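Local coordinates for succinylglutamate desuccinylase/aspartoacylase (Shewanella frigidimarina, PDB 3LWU), which binds zinc and is probably a hydrolase acting on ester bonds, a member of the succinylglutamate desuccinylase/aspartoacylase family, at residues 53-62 / 86-96; 151-162 / 176-186. One frame throughout, in Å; residues are numbered along the deposited sequence.

Interaction 1. Residues 53-62 / 86-96; sequences APSVYIQANV and LGDITLAPLAN
V56, Y57, I58 and Q59 pair with I89, T90, L91 and A92 as neighbouring parallel strands, the two strands of a beta-alpha-beta unit whose helix, 68-80, lies between them in sequence. The unit belongs to the zinc-binding catalytic domain of the succinylglutamate desuccinylase/aspartoacylase family, related to M14 peptidases. The strand axes run 13° apart, and backbone hydrogen bonds run from V56 N-D88 O to A60 N-A92 O, five in all.

V56, I58, I89 and L91 share the face turned to helix 68-80, where I58 meets L76. I58 lies side by side with both neighbours across the strand, pointing the same way: its CD1 is 4.0 Å from L91 CD2 and 4.2 Å from I89 CG2. That reach comes from CG1 standing anti to the carbonyl carbon (chi1 -59°) with the chain extended beyond it.

On the other face Y57 and Q59 lie against helix 170-182, T90 and A92 against I43. The Y57 ring runs along the sheet, and its OH comes 3.6 Å from A92 CB. The same hydroxyl donates to Q59 OE1 at 2.8 Å, in the carbonyl plane and on a lone pair, which holds the Q59 amide; Q59 NE2 goes to D190 and Y124. A water joins V56 O to T90 OG1 on this side.

Past the strands the chains stay tied as they near the metal site, the V62 side chain lying about 7 Å from the zinc ion. A60 O accepts from A95 N, and N61 OD1, beside L94 CD2, is taken by N70. N96, the N-cap of the following helix, uses both ends of its amide: OD1 receives G99 N, while ND2 lies 2.8 Å from V62 O, in the plane of both groups, with 164° at the hydrogen.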
loop_
_atom_site.group_PDB
_atom_site.type_symbol
_atom_site.label_atom_id
_atom_site.label_comp_id
_atom_site.label_asym_id
_atom_site.label_seq_id
_atom_site.Cartn_x
_atom_site.Cartn_y
_atom_site.Cartn_z
ATOM N N ALA A 53 33.793 31.478 10.039
ATOM C CA ALA A 53 32.983 31.307 8.841
ATOM C C ALA A 53 31.598 30.720 9.156
ATOM O O ALA A 53 31.417 29.923 10.093
ATOM C CB ALA A 53 33.744 30.477 7.771
ATOM N N PRO A 54 30.612 31.130 8.367
ATOM C CA PRO A 54 29.284 30.536 8.463
ATOM C C PRO A 54 29.312 29.000 8.262
ATOM O O PRO A 54 30.091 28.500 7.461
ATOM C CB PRO A 54 28.513 31.206 7.330
ATOM C CG PRO A 54 29.350 32.352 6.876
ATOM C CD PRO A 54 30.738 32.061 7.234
ATOM N N SER A 55 28.472 28.296 9.012
ATOM C CA SER A 55 28.356 26.861 8.909
ATOM C C SER A 55 27.108 26.504 8.139
ATOM O O SER A 55 26.151 27.313 8.053
ATOM C CB SER A 55 28.316 26.218 10.296
ATOM O OG SER A 55 27.180 26.652 11.029
ATOM N N VAL A 56 27.104 25.273 7.641
ATOM C CA VAL A 56 26.102 24.799 6.720
ATOM C C VAL A 56 25.614 23.422 7.100
ATOM O O VAL A 56 26.409 22.544 7.482
ATOM C CB VAL A 56 26.688 24.760 5.287
ATOM C CG1 VAL A 56 25.641 24.320 4.234
ATOM C CG2 VAL A 56 27.274 26.132 4.952
ATOM N N TYR A 57 24.308 23.214 6.959
ATOM C CA TYR A 57 23.690 21.889 7.163
ATOM C C TYR A 57 22.910 21.573 5.907
ATOM O O TYR A 57 22.096 22.376 5.451
ATOM C CB TYR A 57 22.757 21.880 8.364
ATOM C CG TYR A 57 21.938 20.610 8.495
ATOM C CD1 TYR A 57 22.496 19.458 9.047
ATOM C CD2 TYR A 57 20.634 20.547 8.038
ATOM C CE1 TYR A 57 21.787 18.325 9.175
ATOM C CE2 TYR A 57 19.908 19.376 8.137
ATOM C CZ TYR A 57 20.491 18.268 8.714
ATOM O OH TYR A 57 19.792 17.093 8.855
ATOM N N ILE A 58 23.219 20.438 5.304
ATOM C CA ILE A 58 22.606 20.036 4.044
ATOM C C ILE A 58 22.033 18.653 4.227
ATOM O O ILE A 58 22.761 17.784 4.668
ATOM C CB ILE A 58 23.645 19.978 2.935
ATOM C CG1 ILE A 58 24.307 21.351 2.751
ATOM C CG2 ILE A 58 22.990 19.529 1.608
ATOM C CD1 ILE A 58 25.479 21.366 1.690
ATOM N N GLN A 59 20.749 18.450 3.933
ATOM C CA GLN A 59 20.123 17.135 4.040
ATOM C C GLN A 59 19.384 16.794 2.752
ATOM O O GLN A 59 19.009 17.673 2.012
ATOM C CB GLN A 59 19.183 17.010 5.247
ATOM C CG GLN A 59 17.918 17.928 5.225
ATOM C CD GLN A 59 16.969 17.649 6.368
ATOM O OE1 GLN A 59 17.403 17.259 7.450
ATOM N NE2 GLN A 59 15.657 17.835 6.128
ATOM N N ALA A 60 19.220 15.504 2.482
ATOM C CA ALA A 60 18.446 15.037 1.343
ATOM C C ALA A 60 17.494 13.928 1.740
ATOM O O ALA A 60 17.750 13.208 2.728
ATOM C CB ALA A 60 19.397 14.505 0.211
ATOM N N ASN A 61 16.413 13.780 0.959
ATOM C CA ASN A 61 15.671 12.488 0.845
ATOM C C ASN A 61 14.771 12.230 2.041
ATOM O O ASN A 61 14.444 11.101 2.343
ATOM C CB ASN A 61 16.671 11.339 0.611
ATOM C CG ASN A 61 16.091 10.102 -0.128
ATOM O OD1 ASN A 61 16.843 9.153 -0.332
ATOM N ND2 ASN A 61 14.806 10.121 -0.554
ATOM N N VAL A 62 14.310 13.305 2.690
ATOM C CA VAL A 62 13.288 13.171 3.720
ATOM C C VAL A 62 11.999 12.599 3.152
ATOM O O VAL A 62 11.279 11.843 3.815
ATOM C CB VAL A 62 13.023 14.494 4.414
ATOM C CG1 VAL A 62 11.777 14.395 5.280
ATOM C CG2 VAL A 62 14.239 14.868 5.262
ATOM N N LEU A 86 36.174 26.761 4.959
ATOM C CA LEU A 86 36.382 27.734 6.035
ATOM C C LEU A 86 35.371 27.518 7.158
ATOM O O LEU A 86 35.730 27.608 8.344
ATOM C CB LEU A 86 36.300 29.161 5.503
ATOM C CG LEU A 86 37.297 29.527 4.386
ATOM C CD1 LEU A 86 37.038 30.963 3.902
ATOM C CD2 LEU A 86 38.758 29.351 4.845
ATOM N N GLY A 87 34.125 27.224 6.793
ATOM C CA GLY A 87 33.086 26.994 7.782
ATOM C C GLY A 87 32.636 25.557 7.794
ATOM O O GLY A 87 32.698 24.881 6.768
ATOM N N ASP A 88 32.159 25.082 8.934
ATOM C CA ASP A 88 31.724 23.686 9.041
ATOM C C ASP A 88 30.621 23.389 8.009
ATOM O O ASP A 88 29.705 24.198 7.827
ATOM C CB ASP A 88 31.195 23.369 10.460
ATOM C CG ASP A 88 32.289 23.266 11.512
ATOM O OD1 ASP A 88 33.503 23.170 11.205
ATOM O OD2 ASP A 88 31.905 23.224 12.697
ATOM N N ILE A 89 30.712 22.218 7.364
ATOM C CA ILE A 89 29.676 21.718 6.461
ATOM C C ILE A 89 29.303 20.348 6.919
ATOM O O ILE A 89 30.149 19.452 6.994
ATOM C CB ILE A 89 30.106 21.657 4.989
ATOM C CG1 ILE A 89 30.601 23.033 4.536
ATOM C CG2 ILE A 89 28.921 21.184 4.056
ATOM C CD1 ILE A 89 31.186 23.062 3.118
ATOM N N THR A 90 28.021 20.203 7.234
ATOM C CA THR A 90 27.464 18.959 7.702
ATOM C C THR A 90 26.451 18.467 6.674
ATOM O O THR A 90 25.564 19.211 6.273
ATOM C CB THR A 90 26.777 19.123 9.070
ATOM O OG1 THR A 90 27.714 19.656 10.005
ATOM C CG2 THR A 90 26.289 17.771 9.568
ATOM N N LEU A 91 26.593 17.217 6.239
ATOM C CA LEU A 91 25.725 16.686 5.217
ATOM C C LEU A 91 25.029 15.440 5.755
ATOM O O LEU A 91 25.674 14.578 6.343
ATOM C CB LEU A 91 26.520 16.381 3.939
ATOM C CG LEU A 91 27.252 17.637 3.419
ATOM C CD1 LEU A 91 28.694 17.569 3.895
ATOM C CD2 LEU A 91 27.207 17.742 1.885
ATOM N N ALA A 92 23.709 15.370 5.543
ATOM C CA ALA A 92 22.888 14.255 6.009
ATOM C C ALA A 92 22.131 13.684 4.816
ATOM O O ALA A 92 20.979 14.038 4.592
ATOM C CB ALA A 92 21.915 14.692 7.112
ATOM N N PRO A 93 22.795 12.824 4.018
ATOM C CA PRO A 93 22.028 12.180 2.966
ATOM C C PRO A 93 21.185 11.049 3.550
ATOM O O PRO A 93 21.342 10.703 4.714
ATOM C CB PRO A 93 23.108 11.645 2.034
ATOM C CG PRO A 93 24.209 11.320 2.920
ATOM C CD PRO A 93 24.195 12.375 4.011
ATOM N N LEU A 94 20.280 10.497 2.762
ATOM C CA LEU A 94 19.464 9.353 3.217
ATOM C C LEU A 94 18.829 9.669 4.584
ATOM O O LEU A 94 18.906 8.877 5.515
ATOM C CB LEU A 94 20.323 8.084 3.295
ATOM C CG LEU A 94 21.011 7.621 1.999
ATOM C CD1 LEU A 94 22.063 6.493 2.318
ATOM C CD2 LEU A 94 20.056 7.139 0.849
ATOM N N ALA A 95 18.193 10.825 4.699
ATOM C CA ALA A 95 17.800 11.340 6.003
ATOM C C ALA A 95 16.513 10.744 6.547
ATOM O O ALA A 95 16.155 11.031 7.675
ATOM C CB ALA A 95 17.705 12.887 5.975
ATOM N N ASN A 96 15.801 9.935 5.763
ATOM C CA ASN A 96 14.601 9.294 6.250
ATOM C C ASN A 96 14.581 7.842 5.838
ATOM O O ASN A 96 13.846 7.452 4.911
ATOM C CB ASN A 96 13.354 10.041 5.761
ATOM C CG ASN A 96 12.053 9.401 6.281
ATOM O OD1 ASN A 96 12.117 8.459 7.077
ATOM N ND2 ASN A 96 10.875 9.924 5.851
HETATM O O HOH W 1 31.792 27.194 11.034
HETATM O O HOH W 2 27.715 22.332 9.791
#

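Interaction 2. Residues 151-162 / 176-186; sequences RSMLVETCQARL and VNLQAMAHQAD
The H183 ring lies beneath L154, whose CB sits 3.8 Å from the ring centroid and only 6° off the normal, a CH-pi contact over the middle of one face. C158 SG comes to the edge of the same ring, 5.0 Å from its centroid, and also packs 3.7 Å from Q179 CG. The V155 and H183 side chains slide past each other in opposite directions, CG2 meeting CB, and V155 meets the Q184 amide crosswise. Further along, V176 CG1 packs against L162 CG.

R151 reaches down to the chain leaving the second helix. Its side chain bends at chi3 (-74°), bringing NE 3.0 Å from H183 O, in the carbonyl plane though with a bent bond. NH2 donates to A185 O at 3.3 Å from above that carbonyl's plane. D186 OD1 adds charge alone, well out of the guanidinium plane, while its OD2 takes S55 N.

In the second shell, Q179 NE2 gives a hydrogen to H183 NE2, straight at the hydrogen though tilted from the ring plane, which should restrict the ring, and F125 N holds Q179 OE1. The H127 ring meets that of H183. P237 and W238 of helix 230-247 touch L154.

Segments 151-160 and 176-182, axes 8.8 Å apart at 167°, form an antiparallel helix pair: helix 143-160 outside, and helix 170-182 packed on strand 56-60 through L178, M181 and A182.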
loop_
_atom_site.group_PDB
_atom_site.type_symbol
_atom_site.label_atom_id
_atom_site.label_comp_id
_atom_site.label_asym_id
_atom_site.label_seq_id
_atom_site.Cartn_x
_atom_site.Cartn_y
_atom_site.Cartn_z
ATOM N N ARG A 151 20.340 30.605 19.423
ATOM C CA ARG A 151 20.593 29.312 18.799
ATOM C C ARG A 151 20.626 28.195 19.839
ATOM O O ARG A 151 20.054 27.118 19.601
ATOM C CB ARG A 151 21.896 29.321 17.968
ATOM C CG ARG A 151 22.399 27.968 17.522
ATOM C CD ARG A 151 23.568 28.101 16.524
ATOM N NE ARG A 151 23.107 28.545 15.194
ATOM C CZ ARG A 151 23.229 29.789 14.706
ATOM N NH1 ARG A 151 23.816 30.742 15.411
ATOM N NH2 ARG A 151 22.760 30.084 13.490
ATOM N N SER A 152 21.292 28.427 20.971
ATOM C CA SER A 152 21.276 27.427 22.062
ATOM C C SER A 152 19.869 27.073 22.493
ATOM O O SER A 152 19.602 25.911 22.781
ATOM C CB SER A 152 22.001 27.903 23.303
ATOM O OG SER A 152 23.292 28.318 22.942
HETATM N N MSE A 153 18.996 28.077 22.558
HETATM C CA MSE A 153 17.621 27.869 22.982
HETATM C C MSE A 153 16.872 27.050 21.952
HETATM O O MSE A 153 16.148 26.123 22.327
HETATM C CB MSE A 153 16.891 29.190 23.223
HETATM C CG MSE A 153 15.417 29.000 23.589
HETATM SE SE MSE A 153 14.225 29.074 22.077
HETATM C CE MSE A 153 14.582 30.939 21.522
ATOM N N LEU A 154 17.037 27.384 20.663
ATOM C CA LEU A 154 16.385 26.615 19.594
ATOM C C LEU A 154 16.838 25.143 19.609
ATOM O O LEU A 154 15.985 24.259 19.498
ATOM C CB LEU A 154 16.570 27.245 18.189
ATOM C CG LEU A 154 15.963 28.655 17.955
ATOM C CD1 LEU A 154 16.387 29.265 16.632
ATOM C CD2 LEU A 154 14.433 28.672 18.053
ATOM N N VAL A 155 18.135 24.878 19.783
ATOM C CA VAL A 155 18.613 23.504 19.884
ATOM C C VAL A 155 18.024 22.780 21.116
ATOM O O VAL A 155 17.446 21.726 20.987
ATOM C CB VAL A 155 20.158 23.413 19.832
ATOM C CG1 VAL A 155 20.634 21.953 19.900
ATOM C CG2 VAL A 155 20.690 24.071 18.549
ATOM N N GLU A 156 18.077 23.378 22.298
ATOM C CA GLU A 156 17.626 22.689 23.529
ATOM C C GLU A 156 16.135 22.371 23.564
ATOM O O GLU A 156 15.741 21.288 24.027
ATOM C CB GLU A 156 18.005 23.498 24.780
ATOM C CG GLU A 156 19.533 23.553 24.954
ATOM C CD GLU A 156 20.053 24.588 25.943
ATOM O OE1 GLU A 156 19.248 25.179 26.730
ATOM O OE2 GLU A 156 21.297 24.797 25.925
ATOM N N THR A 157 15.314 23.321 23.114
ATOM C CA THR A 157 13.862 23.161 23.168
ATOM C C THR A 157 13.427 22.112 22.148
ATOM O O THR A 157 12.444 21.385 22.335
ATOM C CB THR A 157 13.117 24.485 22.897
ATOM O OG1 THR A 157 13.597 25.039 21.672
ATOM C CG2 THR A 157 13.308 25.507 24.060
ATOM N N CYS A 158 14.183 22.034 21.065
ATOM C CA CYS A 158 13.996 20.976 20.095
ATOM C C CYS A 158 14.320 19.587 20.669
ATOM O O CYS A 158 13.527 18.639 20.554
ATOM C CB CYS A 158 14.908 21.264 18.920
ATOM S SG CYS A 158 14.180 20.996 17.442
ATOM N N GLN A 159 15.508 19.467 21.255
ATOM C CA GLN A 159 15.927 18.241 21.951
ATOM C C GLN A 159 14.973 17.829 23.080
ATOM O O GLN A 159 14.747 16.630 23.294
ATOM C CB GLN A 159 17.345 18.395 22.500
ATOM C CG GLN A 159 18.408 18.277 21.411
ATOM C CD GLN A 159 19.781 18.812 21.817
ATOM O OE1 GLN A 159 19.937 19.529 22.813
ATOM N NE2 GLN A 159 20.783 18.475 21.016
ATOM N N ALA A 160 14.397 18.811 23.769
ATOM C CA ALA A 160 13.450 18.550 24.847
ATOM C C ALA A 160 12.208 17.800 24.361
ATOM O O ALA A 160 11.618 17.049 25.114
ATOM C CB ALA A 160 13.028 19.895 25.578
ATOM N N ARG A 161 11.809 18.001 23.105
ATOM C CA ARG A 161 10.644 17.301 22.559
ATOM C C ARG A 161 10.863 15.783 22.576
ATOM O O ARG A 161 9.898 15.010 22.582
ATOM C CB ARG A 161 10.295 17.771 21.134
ATOM C CG ARG A 161 9.667 19.173 20.995
ATOM C CD ARG A 161 8.160 19.222 21.312
ATOM N NE ARG A 161 7.366 18.391 20.389
ATOM C CZ ARG A 161 6.175 17.842 20.666
ATOM N NH1 ARG A 161 5.616 18.009 21.863
ATOM N NH2 ARG A 161 5.543 17.088 19.740
ATOM N N LEU A 162 12.122 15.350 22.587
ATOM C CA LEU A 162 12.427 13.919 22.560
ATOM C C LEU A 162 12.126 13.156 23.852
ATOM O O LEU A 162 12.176 11.929 23.862
ATOM C CB LEU A 162 13.889 13.681 22.170
ATOM C CG LEU A 162 14.303 14.064 20.753
ATOM C CD1 LEU A 162 15.825 13.880 20.553
ATOM C CD2 LEU A 162 13.536 13.223 19.751
ATOM N N VAL A 176 12.405 16.210 14.554
ATOM C CA VAL A 176 13.109 16.843 15.636
ATOM C C VAL A 176 14.627 16.555 15.620
ATOM O O VAL A 176 15.428 17.473 15.830
ATOM C CB VAL A 176 12.474 16.461 17.001
ATOM C CG1 VAL A 176 13.393 16.780 18.143
ATOM C CG2 VAL A 176 11.173 17.191 17.161
ATOM N N ASN A 177 15.022 15.301 15.370
ATOM C CA ASN A 177 16.435 14.942 15.337
ATOM C C ASN A 177 17.154 15.686 14.205
ATOM O O ASN A 177 18.280 16.156 14.358
ATOM C CB ASN A 177 16.595 13.427 15.118
ATOM C CG ASN A 177 16.577 12.645 16.397
ATOM O OD1 ASN A 177 15.640 11.879 16.674
ATOM N ND2 ASN A 177 17.618 12.778 17.160
ATOM N N LEU A 178 16.494 15.800 13.058
ATOM C CA LEU A 178 17.079 16.543 11.940
ATOM C C LEU A 178 17.169 18.038 12.242
ATOM O O LEU A 178 18.152 18.688 11.903
ATOM C CB LEU A 178 16.288 16.322 10.661
ATOM C CG LEU A 178 16.229 14.851 10.172
ATOM C CD1 LEU A 178 15.376 14.753 8.913
ATOM C CD2 LEU A 178 17.613 14.205 9.944
ATOM N N GLN A 179 16.130 18.570 12.875
ATOM C CA GLN A 179 15.981 19.984 13.111
ATOM C C GLN A 179 17.028 20.448 14.129
ATOM O O GLN A 179 17.580 21.577 14.008
ATOM C CB GLN A 179 14.546 20.261 13.604
ATOM C CG GLN A 179 14.176 21.726 13.796
ATOM C CD GLN A 179 12.678 21.958 14.105
ATOM O OE1 GLN A 179 11.813 21.128 13.802
ATOM N NE2 GLN A 179 12.378 23.109 14.686
ATOM N N ALA A 180 17.292 19.596 15.128
ATOM C CA ALA A 180 18.301 19.883 16.164
ATOM C C ALA A 180 19.652 20.145 15.524
ATOM O O ALA A 180 20.357 21.060 15.932
ATOM C CB ALA A 180 18.420 18.738 17.146
HETATM N N MSE A 181 20.004 19.362 14.496
HETATM C CA MSE A 181 21.239 19.622 13.737
HETATM C C MSE A 181 21.125 20.885 12.866
HETATM O O MSE A 181 22.055 21.701 12.828
HETATM C CB MSE A 181 21.609 18.426 12.873
HETATM C CG MSE A 181 22.114 17.236 13.651
HETATM SE SE MSE A 181 22.594 15.751 12.432
HETATM C CE MSE A 181 20.783 15.316 11.864
ATOM N N ALA A 182 19.990 21.062 12.187
ATOM C CA ALA A 182 19.801 22.212 11.288
ATOM C C ALA A 182 19.926 23.531 12.048
ATOM O O ALA A 182 20.493 24.513 11.550
ATOM C CB ALA A 182 18.437 22.128 10.568
ATOM N N HIS A 183 19.425 23.546 13.279
ATOM C CA HIS A 183 19.456 24.752 14.115
ATOM C C HIS A 183 20.886 25.231 14.451
ATOM O O HIS A 183 21.073 26.393 14.751
ATOM C CB HIS A 183 18.662 24.546 15.411
ATOM C CG HIS A 183 17.188 24.789 15.281
ATOM N ND1 HIS A 183 16.662 25.861 14.595
ATOM C CD2 HIS A 183 16.123 24.103 15.779
ATOM C CE1 HIS A 183 15.338 25.812 14.653
ATOM N NE2 HIS A 183 14.985 24.766 15.384
ATOM N N GLN A 184 21.860 24.322 14.410
ATOM C CA GLN A 184 23.228 24.630 14.715
ATOM C C GLN A 184 23.876 25.417 13.595
ATOM O O GLN A 184 24.886 26.043 13.845
ATOM C CB GLN A 184 24.070 23.350 14.928
ATOM C CG GLN A 184 23.799 22.557 16.231
ATOM C CD GLN A 184 24.277 23.292 17.500
ATOM O OE1 GLN A 184 24.790 24.433 17.453
ATOM N NE2 GLN A 184 24.100 22.637 18.643
ATOM N N ALA A 185 23.312 25.378 12.385
ATOM C CA ALA A 185 23.953 25.936 11.194
ATOM C C ALA A 185 23.480 27.364 10.842
ATOM O O ALA A 185 22.376 27.763 11.184
ATOM C CB ALA A 185 23.747 25.031 10.026
ATOM N N ASP A 186 24.310 28.109 10.126
ATOM C CA ASP A 186 23.934 29.451 9.648
ATOM C C ASP A 186 23.142 29.391 8.342
ATOM O O ASP A 186 22.412 30.336 7.981
ATOM C CB ASP A 186 25.193 30.291 9.417
ATOM C CG ASP A 186 25.955 30.552 10.701
ATOM O OD1 ASP A 186 25.409 31.274 11.560
ATOM O OD2 ASP A 186 27.084 30.034 10.867
#

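Overall arrangement
The two contacts follow one another along the chain and meet directly, their centres about 14 Å apart. S55 O lies 2.9 Å from D186 N, a probable hydrogen bond where the chain leaving interaction 2 enters strand 187-194 beside strand 56-60. Farther along, Q59 OE1 packs 3.5 Å from L178 CB. Helix 170-182 therefore has 56-60 on one side and helix 143-160 on another, giving layers from sheet to outer helix. Interaction 1 leads to the zinc site: H63 follows V62 directly and E66 comes three residues later, and the side chain of H192, the third ligand, is about 5 Å from that of V62. Interaction 2 lies away from the metal.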